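Local coordinates for flagellar regulatory protein C (Vibrio cholerae, PDB 4QHS) that probably couples ATP hydrolysis by a heptameric AAA+ ring to the activation of sigma-54-dependent transcription of flagellar genes, at residues Leu30-Ala35 against Ser55-Asn60; Leu44-Ser49 against Trp185-Glu190; Gln107-Thr112 against Leu149-Leu154; Ser216-Ala221 against Asn250-Ser255; Asp238-Arg243 against Gln254-Leu259. All coordinates share one frame; numbering follows the deposited sequence.

Interaction 1: residues Leu30-Ala35 against Ser55-Asn60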
# COMPACT_ATOMS: atom_id res chain seq x y z
N LEU A 30 -51.16 12.55 -11.54
CA LEU A 30 -50.68 11.48 -10.66
C LEU A 30 -50.09 12.11 -9.40
O LEU A 30 -50.35 11.68 -8.27
CB LEU A 30 -49.63 10.61 -11.36
CG LEU A 30 -50.04 9.26 -11.98
CD1 LEU A 30 -51.49 9.00 -11.80
CD2 LEU A 30 -49.68 9.19 -13.45
N ALA A 31 -49.30 13.15 -9.61
CA ALA A 31 -48.71 13.87 -8.51
C ALA A 31 -49.79 14.35 -7.53
O ALA A 31 -49.67 14.11 -6.32
CB ALA A 31 -47.89 15.04 -9.04
N ASP A 32 -50.86 14.96 -8.04
CA ASP A 32 -51.95 15.43 -7.18
C ASP A 32 -52.48 14.31 -6.30
O ASP A 32 -52.81 14.53 -5.12
CB ASP A 32 -53.09 16.02 -8.02
CG ASP A 32 -52.77 17.41 -8.55
OD1 ASP A 32 -51.92 18.10 -7.96
OD2 ASP A 32 -53.39 17.81 -9.56
N LYS A 33 -52.55 13.12 -6.85
CA LYS A 33 -52.95 11.97 -6.08
C LYS A 33 -52.01 11.65 -4.95
O LYS A 33 -52.45 11.56 -3.84
CB LYS A 33 -53.17 10.76 -6.96
CG LYS A 33 -54.59 10.52 -7.33
CD LYS A 33 -54.73 9.52 -8.43
CE LYS A 33 -56.16 9.15 -8.68
NZ LYS A 33 -56.25 8.19 -9.77
N VAL A 34 -50.72 11.45 -5.20
CA VAL A 34 -49.79 11.14 -4.09
C VAL A 34 -49.75 12.23 -3.07
O VAL A 34 -49.65 11.96 -1.87
CB VAL A 34 -48.30 10.96 -4.48
CG1 VAL A 34 -47.80 9.57 -4.12
CG2 VAL A 34 -48.00 11.40 -5.89
N ALA A 35 -49.77 13.46 -3.57
CA ALA A 35 -49.55 14.63 -2.72
C ALA A 35 -50.51 14.61 -1.55
O ALA A 35 -50.11 14.88 -0.43
CB ALA A 35 -49.69 15.91 -3.53
N SER A 55 -41.52 18.41 -7.21
CA SER A 55 -41.47 18.08 -5.79
C SER A 55 -42.03 19.21 -4.93
O SER A 55 -42.70 18.98 -3.92
CB SER A 55 -40.03 17.76 -5.40
OG SER A 55 -39.15 18.37 -6.32
N ARG A 56 -41.76 20.44 -5.33
CA ARG A 56 -42.26 21.58 -4.58
C ARG A 56 -43.76 21.68 -4.81
O ARG A 56 -44.52 22.07 -3.93
CB ARG A 56 -41.53 22.86 -4.98
CG ARG A 56 -41.58 23.97 -3.94
CD ARG A 56 -40.43 24.96 -4.11
NE ARG A 56 -39.13 24.30 -4.01
CZ ARG A 56 -38.24 24.24 -5.00
NH1 ARG A 56 -38.51 24.82 -6.17
NH2 ARG A 56 -37.08 23.62 -4.82
N TYR A 57 -44.19 21.28 -6.01
CA TYR A 57 -45.61 21.22 -6.34
C TYR A 57 -46.30 20.19 -5.45
O TYR A 57 -47.40 20.41 -4.96
CB TYR A 57 -45.78 20.86 -7.80
CG TYR A 57 -47.20 20.61 -8.23
CD1 TYR A 57 -47.81 19.38 -8.01
CD2 TYR A 57 -47.93 21.59 -8.88
CE1 TYR A 57 -49.11 19.15 -8.41
CE2 TYR A 57 -49.23 21.37 -9.28
CZ TYR A 57 -49.81 20.15 -9.05
OH TYR A 57 -51.11 19.93 -9.45
N ILE A 58 -45.64 19.06 -5.24
CA ILE A 58 -46.23 18.02 -4.42
C ILE A 58 -46.42 18.54 -2.99
O ILE A 58 -47.49 18.36 -2.40
CB ILE A 58 -45.36 16.76 -4.45
CG1 ILE A 58 -45.55 16.06 -5.80
CG2 ILE A 58 -45.74 15.83 -3.30
CD1 ILE A 58 -44.68 14.85 -6.01
N HIS A 59 -45.40 19.21 -2.46
CA HIS A 59 -45.44 19.78 -1.11
C HIS A 59 -46.64 20.70 -0.94
O HIS A 59 -47.40 20.56 0.01
CB HIS A 59 -44.16 20.56 -0.82
CG HIS A 59 -44.12 21.16 0.54
ND1 HIS A 59 -43.82 20.43 1.67
CD2 HIS A 59 -44.32 22.44 0.96
CE1 HIS A 59 -43.84 21.22 2.72
NE2 HIS A 59 -44.14 22.44 2.32
N ASN A 60 -46.82 21.61 -1.89
CA ASN A 60 -47.87 22.60 -1.81
C ASN A 60 -49.25 22.01 -2.01
O ASN A 60 -50.24 22.62 -1.60
CB ASN A 60 -47.63 23.73 -2.83
CG ASN A 60 -46.31 24.45 -2.59
OD1 ASN A 60 -45.91 24.68 -1.45
ND2 ASN A 60 -45.63 24.81 -3.67

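Interaction 2: residues Leu44-Ser49 against Trp185-Glu190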
# COMPACT_ATOMS: atom_id res chain seq x y z
N LEU A 44 -38.22 10.11 -11.17
CA LEU A 44 -37.25 9.62 -12.14
C LEU A 44 -37.17 10.56 -13.34
O LEU A 44 -38.03 11.43 -13.51
CB LEU A 44 -37.61 8.19 -12.57
CG LEU A 44 -37.80 7.24 -11.39
CD1 LEU A 44 -38.35 5.88 -11.80
CD2 LEU A 44 -36.49 7.08 -10.63
N GLY A 45 -36.16 10.38 -14.17
CA GLY A 45 -35.99 11.22 -15.35
C GLY A 45 -34.61 11.84 -15.37
O GLY A 45 -33.87 11.76 -14.39
N PRO A 46 -34.24 12.45 -16.49
CA PRO A 46 -32.89 13.02 -16.53
C PRO A 46 -32.72 14.18 -15.54
O PRO A 46 -33.70 14.79 -15.12
CB PRO A 46 -32.75 13.50 -17.98
CG PRO A 46 -34.18 13.62 -18.50
CD PRO A 46 -34.94 12.55 -17.79
N SER A 47 -31.47 14.44 -15.15
CA SER A 47 -31.20 15.61 -14.33
C SER A 47 -31.44 16.84 -15.18
O SER A 47 -31.44 16.75 -16.42
CB SER A 47 -29.76 15.60 -13.80
OG SER A 47 -29.49 14.47 -12.99
N GLY A 48 -31.64 17.97 -14.52
CA GLY A 48 -31.83 19.24 -15.21
C GLY A 48 -32.98 19.18 -16.20
O GLY A 48 -32.89 19.73 -17.29
N SER A 49 -34.05 18.49 -15.80
CA SER A 49 -35.24 18.37 -16.62
C SER A 49 -36.44 18.93 -15.86
O SER A 49 -37.56 18.49 -16.07
CB SER A 49 -35.49 16.90 -17.00
OG SER A 49 -35.90 16.13 -15.88
N TRP A 185 -40.45 11.63 -15.13
CA TRP A 185 -40.53 12.90 -15.78
C TRP A 185 -39.68 12.90 -17.04
O TRP A 185 -38.50 13.12 -16.98
CB TRP A 185 -39.99 13.92 -14.81
CG TRP A 185 -40.33 15.25 -15.11
CD1 TRP A 185 -39.52 16.19 -15.60
CD2 TRP A 185 -41.60 15.85 -14.97
NE1 TRP A 185 -40.19 17.35 -15.77
CE2 TRP A 185 -41.49 17.16 -15.40
CE3 TRP A 185 -42.84 15.40 -14.53
CZ2 TRP A 185 -42.55 18.03 -15.40
CZ3 TRP A 185 -43.88 16.26 -14.53
CH2 TRP A 185 -43.74 17.56 -14.96
N PRO A 186 -40.29 12.66 -18.19
CA PRO A 186 -39.57 12.43 -19.43
C PRO A 186 -38.67 13.56 -19.91
O PRO A 186 -38.74 14.68 -19.48
CB PRO A 186 -40.70 12.25 -20.42
CG PRO A 186 -41.75 13.15 -19.92
CD PRO A 186 -41.58 13.32 -18.45
N ALA A 187 -37.79 13.22 -20.83
CA ALA A 187 -36.86 14.18 -21.36
C ALA A 187 -37.59 15.13 -22.28
O ALA A 187 -38.62 14.79 -22.80
CB ALA A 187 -35.78 13.48 -22.08
N LEU A 188 -37.05 16.32 -22.44
CA LEU A 188 -37.68 17.37 -23.21
C LEU A 188 -38.14 16.96 -24.60
O LEU A 188 -39.18 17.36 -25.04
CB LEU A 188 -36.73 18.54 -23.32
CG LEU A 188 -37.34 19.91 -23.18
CD1 LEU A 188 -38.53 19.77 -22.33
CD2 LEU A 188 -36.37 20.86 -22.57
N CYS A 189 -37.34 16.20 -25.31
CA CYS A 189 -37.67 15.85 -26.66
C CYS A 189 -38.85 14.91 -26.70
O CYS A 189 -39.37 14.61 -27.75
CB CYS A 189 -36.49 15.20 -27.35
SG CYS A 189 -36.12 13.58 -26.78
N GLU A 190 -39.26 14.46 -25.54
CA GLU A 190 -40.36 13.52 -25.46
C GLU A 190 -41.59 14.26 -25.01
O GLU A 190 -42.61 13.66 -24.75
CB GLU A 190 -40.02 12.38 -24.51
CG GLU A 190 -38.84 11.58 -24.97
CD GLU A 190 -38.63 10.33 -24.19
OE1 GLU A 190 -39.60 9.78 -23.68
OE2 GLU A 190 -37.48 9.86 -24.11

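Interaction 3: residues Gln107-Thr112 against Leu149-Leu154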
# COMPACT_ATOMS: atom_id res chain seq x y z
N GLN A 107 -34.67 19.69 10.43
CA GLN A 107 -35.19 20.92 9.92
C GLN A 107 -36.49 20.76 9.18
O GLN A 107 -37.18 21.70 9.00
CB GLN A 107 -34.21 21.57 8.99
CG GLN A 107 -32.97 22.01 9.63
CD GLN A 107 -31.90 22.24 8.64
OE1 GLN A 107 -32.01 23.08 7.78
NE2 GLN A 107 -30.86 21.47 8.72
N ALA A 108 -36.78 19.55 8.75
CA ALA A 108 -37.93 19.26 7.89
C ALA A 108 -39.09 18.78 8.72
O ALA A 108 -40.13 18.39 8.18
CB ALA A 108 -37.57 18.21 6.84
N GLN A 109 -38.89 18.81 10.03
CA GLN A 109 -39.87 18.33 10.99
C GLN A 109 -41.24 18.94 10.70
O GLN A 109 -41.37 20.16 10.56
CB GLN A 109 -39.42 18.67 12.43
CG GLN A 109 -40.19 17.92 13.52
CD GLN A 109 -39.89 16.43 13.52
OE1 GLN A 109 -40.40 15.68 12.69
NE2 GLN A 109 -39.05 15.99 14.46
N GLY A 110 -42.25 18.09 10.56
CA GLY A 110 -43.60 18.56 10.30
C GLY A 110 -43.82 18.92 8.85
O GLY A 110 -44.93 19.28 8.47
N GLY A 111 -42.76 18.82 8.04
CA GLY A 111 -42.85 19.18 6.63
C GLY A 111 -42.42 18.11 5.63
O GLY A 111 -42.87 16.96 5.70
N THR A 112 -41.55 18.49 4.69
CA THR A 112 -41.14 17.61 3.60
C THR A 112 -39.66 17.73 3.32
O THR A 112 -39.09 18.83 3.36
CB THR A 112 -41.90 17.93 2.29
OG1 THR A 112 -43.29 17.71 2.50
CG2 THR A 112 -41.43 17.05 1.16
N LEU A 149 -39.36 11.63 14.39
CA LEU A 149 -39.57 12.34 13.15
C LEU A 149 -40.98 12.29 12.63
O LEU A 149 -41.68 11.33 12.83
CB LEU A 149 -38.64 11.79 12.10
CG LEU A 149 -37.19 12.21 12.14
CD1 LEU A 149 -36.44 11.60 11.04
CD2 LEU A 149 -37.11 13.69 12.03
N ASP A 150 -41.38 13.33 11.94
CA ASP A 150 -42.67 13.45 11.27
C ASP A 150 -42.42 14.18 9.95
O ASP A 150 -42.65 15.39 9.85
CB ASP A 150 -43.68 14.20 12.14
CG ASP A 150 -45.02 14.46 11.41
OD1 ASP A 150 -45.48 13.59 10.65
OD2 ASP A 150 -45.60 15.55 11.61
N VAL A 151 -41.91 13.45 8.97
CA VAL A 151 -41.36 14.05 7.76
C VAL A 151 -41.74 13.25 6.50
O VAL A 151 -41.57 12.03 6.44
CB VAL A 151 -39.80 14.17 7.84
CG1 VAL A 151 -39.21 14.68 6.53
CG2 VAL A 151 -39.38 15.06 9.01
N ARG A 152 -42.25 13.95 5.49
CA ARG A 152 -42.60 13.35 4.22
C ARG A 152 -41.36 13.33 3.34
O ARG A 152 -40.66 14.35 3.21
CB ARG A 152 -43.73 14.14 3.54
CG ARG A 152 -44.59 13.34 2.56
CD ARG A 152 -44.26 13.64 1.11
NE ARG A 152 -45.04 12.78 0.21
CZ ARG A 152 -46.24 13.08 -0.29
NH1 ARG A 152 -46.81 14.25 -0.01
NH2 ARG A 152 -46.86 12.22 -1.09
N VAL A 153 -41.09 12.19 2.73
CA VAL A 153 -39.90 12.06 1.91
C VAL A 153 -40.20 12.07 0.42
O VAL A 153 -41.05 11.32 -0.08
CB VAL A 153 -39.15 10.77 2.24
CG1 VAL A 153 -38.07 10.52 1.22
CG2 VAL A 153 -38.57 10.86 3.64
N LEU A 154 -39.51 12.96 -0.28
CA LEU A 154 -39.46 12.96 -1.72
C LEU A 154 -38.02 12.66 -2.11
O LEU A 154 -37.10 13.09 -1.43
CB LEU A 154 -39.91 14.31 -2.31
CG LEU A 154 -41.23 14.95 -1.85
CD1 LEU A 154 -41.42 16.26 -2.57
CD2 LEU A 154 -42.41 14.05 -2.10
O HOH W 1 -45.76 16.67 1.27

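Interaction 4: residues Ser216-Ala221 against Asn250-Ser255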
# COMPACT_ATOMS: atom_id res chain seq x y z
N SER A 216 -42.29 38.13 -27.82
CA SER A 216 -42.61 38.37 -29.23
C SER A 216 -41.64 37.61 -30.15
O SER A 216 -41.46 37.96 -31.32
CB SER A 216 -42.60 39.87 -29.54
OG SER A 216 -41.40 40.50 -29.10
N ILE A 217 -40.95 36.65 -29.53
CA ILE A 217 -39.92 35.89 -30.18
C ILE A 217 -40.42 35.25 -31.46
O ILE A 217 -41.26 34.39 -31.44
CB ILE A 217 -39.36 34.87 -29.22
CG1 ILE A 217 -38.84 33.67 -29.94
CG2 ILE A 217 -40.43 34.39 -28.33
CD1 ILE A 217 -39.39 32.45 -29.39
N ALA A 218 -39.89 35.70 -32.57
CA ALA A 218 -40.24 35.19 -33.86
C ALA A 218 -40.67 33.75 -33.76
O ALA A 218 -40.19 33.01 -32.93
CB ALA A 218 -39.07 35.32 -34.80
N PRO A 219 -41.59 33.37 -34.63
CA PRO A 219 -42.11 32.03 -34.69
C PRO A 219 -41.11 31.14 -35.35
O PRO A 219 -41.14 29.95 -35.17
CB PRO A 219 -43.28 32.18 -35.64
CG PRO A 219 -43.61 33.58 -35.60
CD PRO A 219 -42.34 34.27 -35.49
N ASN A 220 -40.23 31.73 -36.13
CA ASN A 220 -39.19 30.98 -36.77
C ASN A 220 -38.18 30.53 -35.75
O ASN A 220 -37.48 29.58 -35.97
CB ASN A 220 -38.52 31.85 -37.82
CG ASN A 220 -39.09 31.63 -39.19
OD1 ASN A 220 -40.12 31.00 -39.35
ND2 ASN A 220 -38.42 32.16 -40.20
N ALA A 221 -38.13 31.25 -34.64
CA ALA A 221 -37.27 30.91 -33.53
C ALA A 221 -37.91 29.81 -32.74
O ALA A 221 -37.26 28.92 -32.27
CB ALA A 221 -37.05 32.11 -32.66
N ASN A 250 -36.31 40.46 -27.90
CA ASN A 250 -37.21 40.07 -28.99
C ASN A 250 -36.58 39.01 -29.85
O ASN A 250 -36.10 39.29 -30.91
CB ASN A 250 -37.54 41.26 -29.86
CG ASN A 250 -38.54 40.92 -30.93
OD1 ASN A 250 -39.66 40.55 -30.65
ND2 ASN A 250 -38.12 41.04 -32.17
N GLY A 251 -36.59 37.78 -29.38
CA GLY A 251 -35.77 36.74 -29.95
C GLY A 251 -35.95 36.50 -31.43
O GLY A 251 -37.04 36.30 -31.88
N HIS A 252 -34.85 36.47 -32.17
CA HIS A 252 -34.96 36.24 -33.61
C HIS A 252 -34.21 34.99 -34.07
O HIS A 252 -34.81 33.99 -34.47
CB HIS A 252 -34.44 37.46 -34.36
CG HIS A 252 -35.20 37.77 -35.60
ND1 HIS A 252 -34.74 37.43 -36.86
CD2 HIS A 252 -36.39 38.39 -35.79
CE1 HIS A 252 -35.61 37.83 -37.76
NE2 HIS A 252 -36.62 38.42 -37.14
N ILE A 253 -32.88 35.08 -34.05
CA ILE A 253 -32.00 33.95 -34.30
C ILE A 253 -31.12 33.80 -33.05
O ILE A 253 -30.63 34.79 -32.49
CB ILE A 253 -31.13 34.12 -35.59
CG1 ILE A 253 -29.93 35.07 -35.38
CG2 ILE A 253 -31.98 34.63 -36.72
CD1 ILE A 253 -28.59 34.40 -34.80
N GLN A 254 -30.92 32.56 -32.63
CA GLN A 254 -30.17 32.29 -31.43
C GLN A 254 -29.47 30.91 -31.55
O GLN A 254 -29.83 30.10 -32.39
CB GLN A 254 -31.10 32.35 -30.23
CG GLN A 254 -31.66 31.00 -29.84
CD GLN A 254 -32.59 30.44 -30.87
OE1 GLN A 254 -32.36 29.35 -31.41
NE2 GLN A 254 -33.67 31.17 -31.14
N SER A 255 -28.47 30.67 -30.70
CA SER A 255 -27.40 29.75 -31.06
C SER A 255 -27.46 28.37 -30.42
O SER A 255 -27.84 28.21 -29.25
CB SER A 255 -26.05 30.39 -30.72
OG SER A 255 -25.91 31.64 -31.35

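Interaction 5: residues Asp238-Arg243 against Gln254-Leu259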
# COMPACT_ATOMS: atom_id res chain seq x y z
N ASP A 238 -32.40 26.60 -20.76
CA ASP A 238 -32.15 27.76 -19.98
C ASP A 238 -30.97 28.49 -20.55
O ASP A 238 -31.01 29.67 -20.70
CB ASP A 238 -31.90 27.40 -18.53
CG ASP A 238 -32.50 28.37 -17.59
OD1 ASP A 238 -32.20 29.56 -17.69
OD2 ASP A 238 -33.28 27.97 -16.73
N ASN A 239 -29.93 27.76 -20.89
CA ASN A 239 -28.79 28.38 -21.50
C ASN A 239 -29.13 29.12 -22.78
O ASN A 239 -28.70 30.23 -22.96
CB ASN A 239 -27.71 27.36 -21.78
CG ASN A 239 -26.73 27.23 -20.66
OD1 ASN A 239 -26.94 27.74 -19.59
ND2 ASN A 239 -25.66 26.54 -20.91
N VAL A 240 -29.85 28.47 -23.67
CA VAL A 240 -30.11 29.02 -24.96
C VAL A 240 -30.95 30.28 -24.84
O VAL A 240 -30.70 31.27 -25.46
CB VAL A 240 -30.80 27.98 -25.82
CG1 VAL A 240 -31.36 28.58 -27.06
CG2 VAL A 240 -29.86 26.87 -26.15
N VAL A 241 -31.95 30.22 -23.98
CA VAL A 241 -32.82 31.35 -23.80
C VAL A 241 -32.10 32.53 -23.22
O VAL A 241 -32.27 33.62 -23.67
CB VAL A 241 -33.98 30.99 -22.92
CG1 VAL A 241 -34.80 32.19 -22.67
CG2 VAL A 241 -34.80 29.95 -23.57
N GLN A 242 -31.30 32.30 -22.21
CA GLN A 242 -30.52 33.36 -21.61
C GLN A 242 -29.54 33.97 -22.59
O GLN A 242 -29.39 35.15 -22.65
CB GLN A 242 -29.74 32.81 -20.44
CG GLN A 242 -30.14 33.34 -19.12
CD GLN A 242 -29.24 32.86 -18.01
OE1 GLN A 242 -29.55 31.91 -17.34
NE2 GLN A 242 -28.12 33.54 -17.81
N ARG A 243 -28.89 33.12 -23.36
CA ARG A 243 -28.01 33.57 -24.40
C ARG A 243 -28.79 34.42 -25.38
O ARG A 243 -28.34 35.46 -25.80
CB ARG A 243 -27.40 32.37 -25.11
CG ARG A 243 -26.38 32.67 -26.12
CD ARG A 243 -25.97 31.44 -26.84
NE ARG A 243 -25.39 30.48 -25.93
CZ ARG A 243 -25.83 29.25 -25.74
NH1 ARG A 243 -26.86 28.79 -26.40
NH2 ARG A 243 -25.23 28.48 -24.89
N GLN A 254 -30.92 32.56 -32.63
CA GLN A 254 -30.17 32.29 -31.43
C GLN A 254 -29.47 30.91 -31.55
O GLN A 254 -29.83 30.10 -32.39
CB GLN A 254 -31.10 32.35 -30.23
CG GLN A 254 -31.66 31.00 -29.84
CD GLN A 254 -32.59 30.44 -30.87
OE1 GLN A 254 -32.36 29.35 -31.41
NE2 GLN A 254 -33.67 31.17 -31.14
N SER A 255 -28.47 30.67 -30.70
CA SER A 255 -27.40 29.75 -31.06
C SER A 255 -27.46 28.37 -30.42
O SER A 255 -27.84 28.21 -29.25
CB SER A 255 -26.05 30.39 -30.72
OG SER A 255 -25.91 31.64 -31.35
N GLU A 256 -27.07 27.36 -31.20
CA GLU A 256 -26.75 26.05 -30.63
C GLU A 256 -25.81 25.13 -31.45
O GLU A 256 -26.16 23.97 -31.64
CB GLU A 256 -28.05 25.31 -30.36
CG GLU A 256 -29.09 25.51 -31.42
CD GLU A 256 -30.49 25.35 -30.89
OE1 GLU A 256 -31.27 24.64 -31.55
OE2 GLU A 256 -30.80 25.94 -29.83
N HIS A 257 -24.63 25.57 -31.88
CA HIS A 257 -24.07 26.92 -31.71
C HIS A 257 -23.35 27.29 -33.01
O HIS A 257 -22.44 26.57 -33.43
CB HIS A 257 -23.11 26.98 -30.50
CG HIS A 257 -22.64 28.36 -30.15
ND1 HIS A 257 -21.63 29.00 -30.83
CD2 HIS A 257 -23.04 29.21 -29.18
CE1 HIS A 257 -21.43 30.19 -30.30
NE2 HIS A 257 -22.27 30.34 -29.29
N ILE A 258 -23.76 28.39 -33.65
CA ILE A 258 -23.37 28.75 -35.02
C ILE A 258 -23.72 27.56 -35.94
O ILE A 258 -23.06 27.28 -36.95
CB ILE A 258 -21.86 29.24 -35.10
CG1 ILE A 258 -21.70 30.45 -36.04
CG2 ILE A 258 -20.83 28.13 -35.39
CD1 ILE A 258 -21.84 30.14 -37.51
N LEU A 259 -24.84 26.91 -35.58
CA LEU A 259 -25.35 25.66 -36.16
C LEU A 259 -24.54 24.46 -35.68
O LEU A 259 -23.79 24.55 -34.71
CB LEU A 259 -25.39 25.72 -37.69
O HOH W 2 -29.18 31.49 -27.84

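Interaction 1: residues Leu30-Ala35 against Ser55-Asn60
Tyr57 reaches across from helix 51-61 to Asp32 on helix 23-35, and its path can be followed atom by atom. Its CB leaves the flank of the helix with CG anti to the backbone N (chi1 173°), which carries the ring along the helix pair and brings its far end to the other helix. Along the ring, Tyr57 CE1 passes 4.3 Å from the CB of Ala31, an oblique approach. The same CE1 lies 3.0 Å from Asp32 OD1, and that oxygen sits near the ring plane, at its edge. At the tip, Tyr57 OH donates to Asp32 OD1 over 2.5 Å, a length so short that its exact value is doubtful. The carboxylate is turned only 28° from the ring plane. The two helices run at 48° to each other, their axes 8.8 Å apart, and 51-61 is the helix that follows the P-loop in this AAA+ domain. Two alanines line the interface, which probably helps the helices approach: Ala31 CB meets Ile58 CG1 at 4.1 Å, while Ala35 CB packs on Ile58 CG2 at 4.0 Å and also touches Ile58 O. Ile58 thus lies against both small residues with different branches, and it leans further on Val41, Arg152 and Leu154 of the central sheet. Leu30 and Val34 also pack against Leu247 and Ile246 of a neighbouring subunit.

Interaction 2: residues Leu44-Ser49 against Trp185-Glu190
The indole of Trp185 swings out opposite the backbone N (chi1 -163°), which brings its pyrrole edge to Ser49, and the serine holds OG between N and the carbonyl carbon (chi1 71°), near Trp185 CD1. Trp185 NE1 lies 2.9 Å from Ser49 O, which sits in the ring plane at its edge, but the bond is weak because the angle at the hydrogen is only 119°. Beside it, Ser49 OG comes within 3.6 Å of Trp185 CD1, while its polar partner is Pro46 O, at 2.7 Å, a bond that closes the loop on itself. The backbone adds a straighter link from Trp185 N to Leu44 O, 2.9 Å long. Gly45 CA makes a CH...O contact of 3.5 Å with Trp185 O, and Pro46 CG packs on Ala187 CB at 3.9 Å. Gly45 to Lys51 fit the P-loop (Walker A) pattern, so the contact joins the probable phosphate-binding loop, empty of nucleotide here, to the segment after strand 182-184. It prolongs the pairing of the adjacent parallel strands 41-44 and 182-184; Leu27 and Leu28 of helix 23-35 pack on the indole, and Asn233 of helix 233-247 touches Pro46 and Ala187.

Interaction 3: residues Gln107-Thr112 against Leu149-Leu154
Gln109 lays its carboxamide along the backbone of Leu149 and Asp150, its NE2 coming within 3.9 Å of Leu149 CD2. The bend at chi2 (68°) folds the chain back toward the other segment, although its CB starts out pointing away. Gln109 OE1 then accepts from Asp150 N at 2.7 Å, with the donor in the carbonyl plane, while NE2 bonds to Lys148 O, so that one amide bonds the backbone groups on either side of Leu149, much as a neighbouring strand would. Gly110 N returns a bond of 2.8 Å to Asp150 O. Gly110 belongs to a type II turn running from Ala108 to Gly111. Against the turn, Val151 places CG1 3.9 Å from Ala108 CB, and its CG2 touches Ala108 O. Beyond it the chains settle into parallel strand pairing: Arg152 N donates to Gly111 O at 3.1 Å, nearly straight at 173°, and Thr112 faces Arg152. This is where strands 112-116 and 152-157 of the central AAA+ sheet begin to pair. The Thr112 and Arg152 side chains run side by side, and a water joins Thr112 OG1 to Arg152 NH1. Thr112 CG2 meets Leu154 CG at 3.7 Å. Because OG1 also bonds His59, and Arg152 NE and NH2 are taken by Ala39 O and Val34 O, the polar ends are held by several partners each, which probably fixes their rotation in this buried place.

Interaction 4: residues Ser216-Ala221 against Asn250-Ser255
Ala221 sets its CB against the backbone and side chain of the facing loop, 3.4 Å from His252 O and 3.8 Å from Gln254 NE2. Nearer the start of the loop, Gly251 O is the acceptor around which segment 216-221 gathers. Ala218 N donates to Gly251 O at 3.0 Å, a weak bond with an angle of 128° at the hydrogen. Ile217 CA adds a CH...O contact of 3.4 Å to Gly251 O, and Ile217 CG1 lies 3.7 Å from that same Gly251 O. Ala218 CB approaches this carbonyl too, and at 4.2 Å it comes obliquely to the His252 ring at CD2. The backbones are close here, Ile217 CA and Gly251 CA being 4.2 Å apart. The arrangement belongs to the helical lid subdomain of the AAA+ fold: Ala218 occupies the N-cap position of helix 219-226, and the loop that follows helix 233-247 comes back to run past that helix start. Ala218 thus offers its N-H to the loop, while its O takes a weak bond from Ala221 N inside the helix. Gln254 bends at chi2 (-67°), turning its amide toward Ala221; the Gln254 side chain also touches Lys224 and Leu225 of helix 219-226 and Ala244 of helix 233-247. Further out, Ile217 leans on Ile222. Poorly ordered Ser216 bonds Val214 O through OG; within helix 219-226, Pro219 O accepts from Thr223 OG1.

Interaction 5: residues Asp238-Arg243 against Gln254-Leu259
Val240 and the aliphatic part of Arg243 make the van der Waals contacts, the valine pressing both its methyls against the tail of the chain. Val240 CG1 meets Gln254 CG at 3.7 Å, the two side chains meeting at a slant. Val240 CG2 comes within 3.9 Å of Ser255 O. Glu256 also extends toward this valine, its OE2 3.9 Å from Val240 CG1; this buried oxygen has no polar partner in the model, and the Glu256 side chain touches Tyr228 and Trp230 besides. Farther along the helix, Arg243 CD packs on Ser255 CB at 4.0 Å. In this lid subdomain of the AAA+ fold, helix 233-247 ends, after a short connection the chain turns back, and Gln254 to His257 lie against the helix. Among flat groups, the Arg243 guanidinium is set between two neighbours. Asn239 O sits 4.1 Å above the centre of one face, and His257 CD2, in a poorly ordered residue, lies over the rim of the other at 4.2 Å. The kink at chi3 (-61°) bends an otherwise extended chain to put the group there. Polar links between the backbones pass through a water, which donates to Val240 O at 2.8 Å and accepts from Ser255 N. Arg243 NH1 comes to 3.1 Å from Ser255 O, obliquely to the guanidinium plane. Two polar side chains of the helix also reach a neighbouring subunit: Arg243 NH2 bonds its Asn179 O and Asn239 ND2 its Tyr176 O, while His257 packs on its Pro182.

In the fold
Interactions 1 and 3 meet directly, their centres 14 Å apart: polar side chains of interaction 3 bond to the helices of interaction 1, as where Thr112 OG1 lies 2.9 Å from His59 ND1, so the helix pair lies against strands 112-116 and 152-157. Interaction 2, at the probable nucleotide-binding loop, sits 18 Å from interaction 1 by centres, and helix 51-61, which follows that loop, carries one half of interaction 1. Interactions 4 and 5 share Gln254 and Ser255 and are centred 11 Å apart in the lid. Interaction 2 faces the lid, about 7 Å from interaction 5 at the nearest atoms. Interactions 3 and 4 lie on opposite sides of the chain's centre, 44 Å apart by centres.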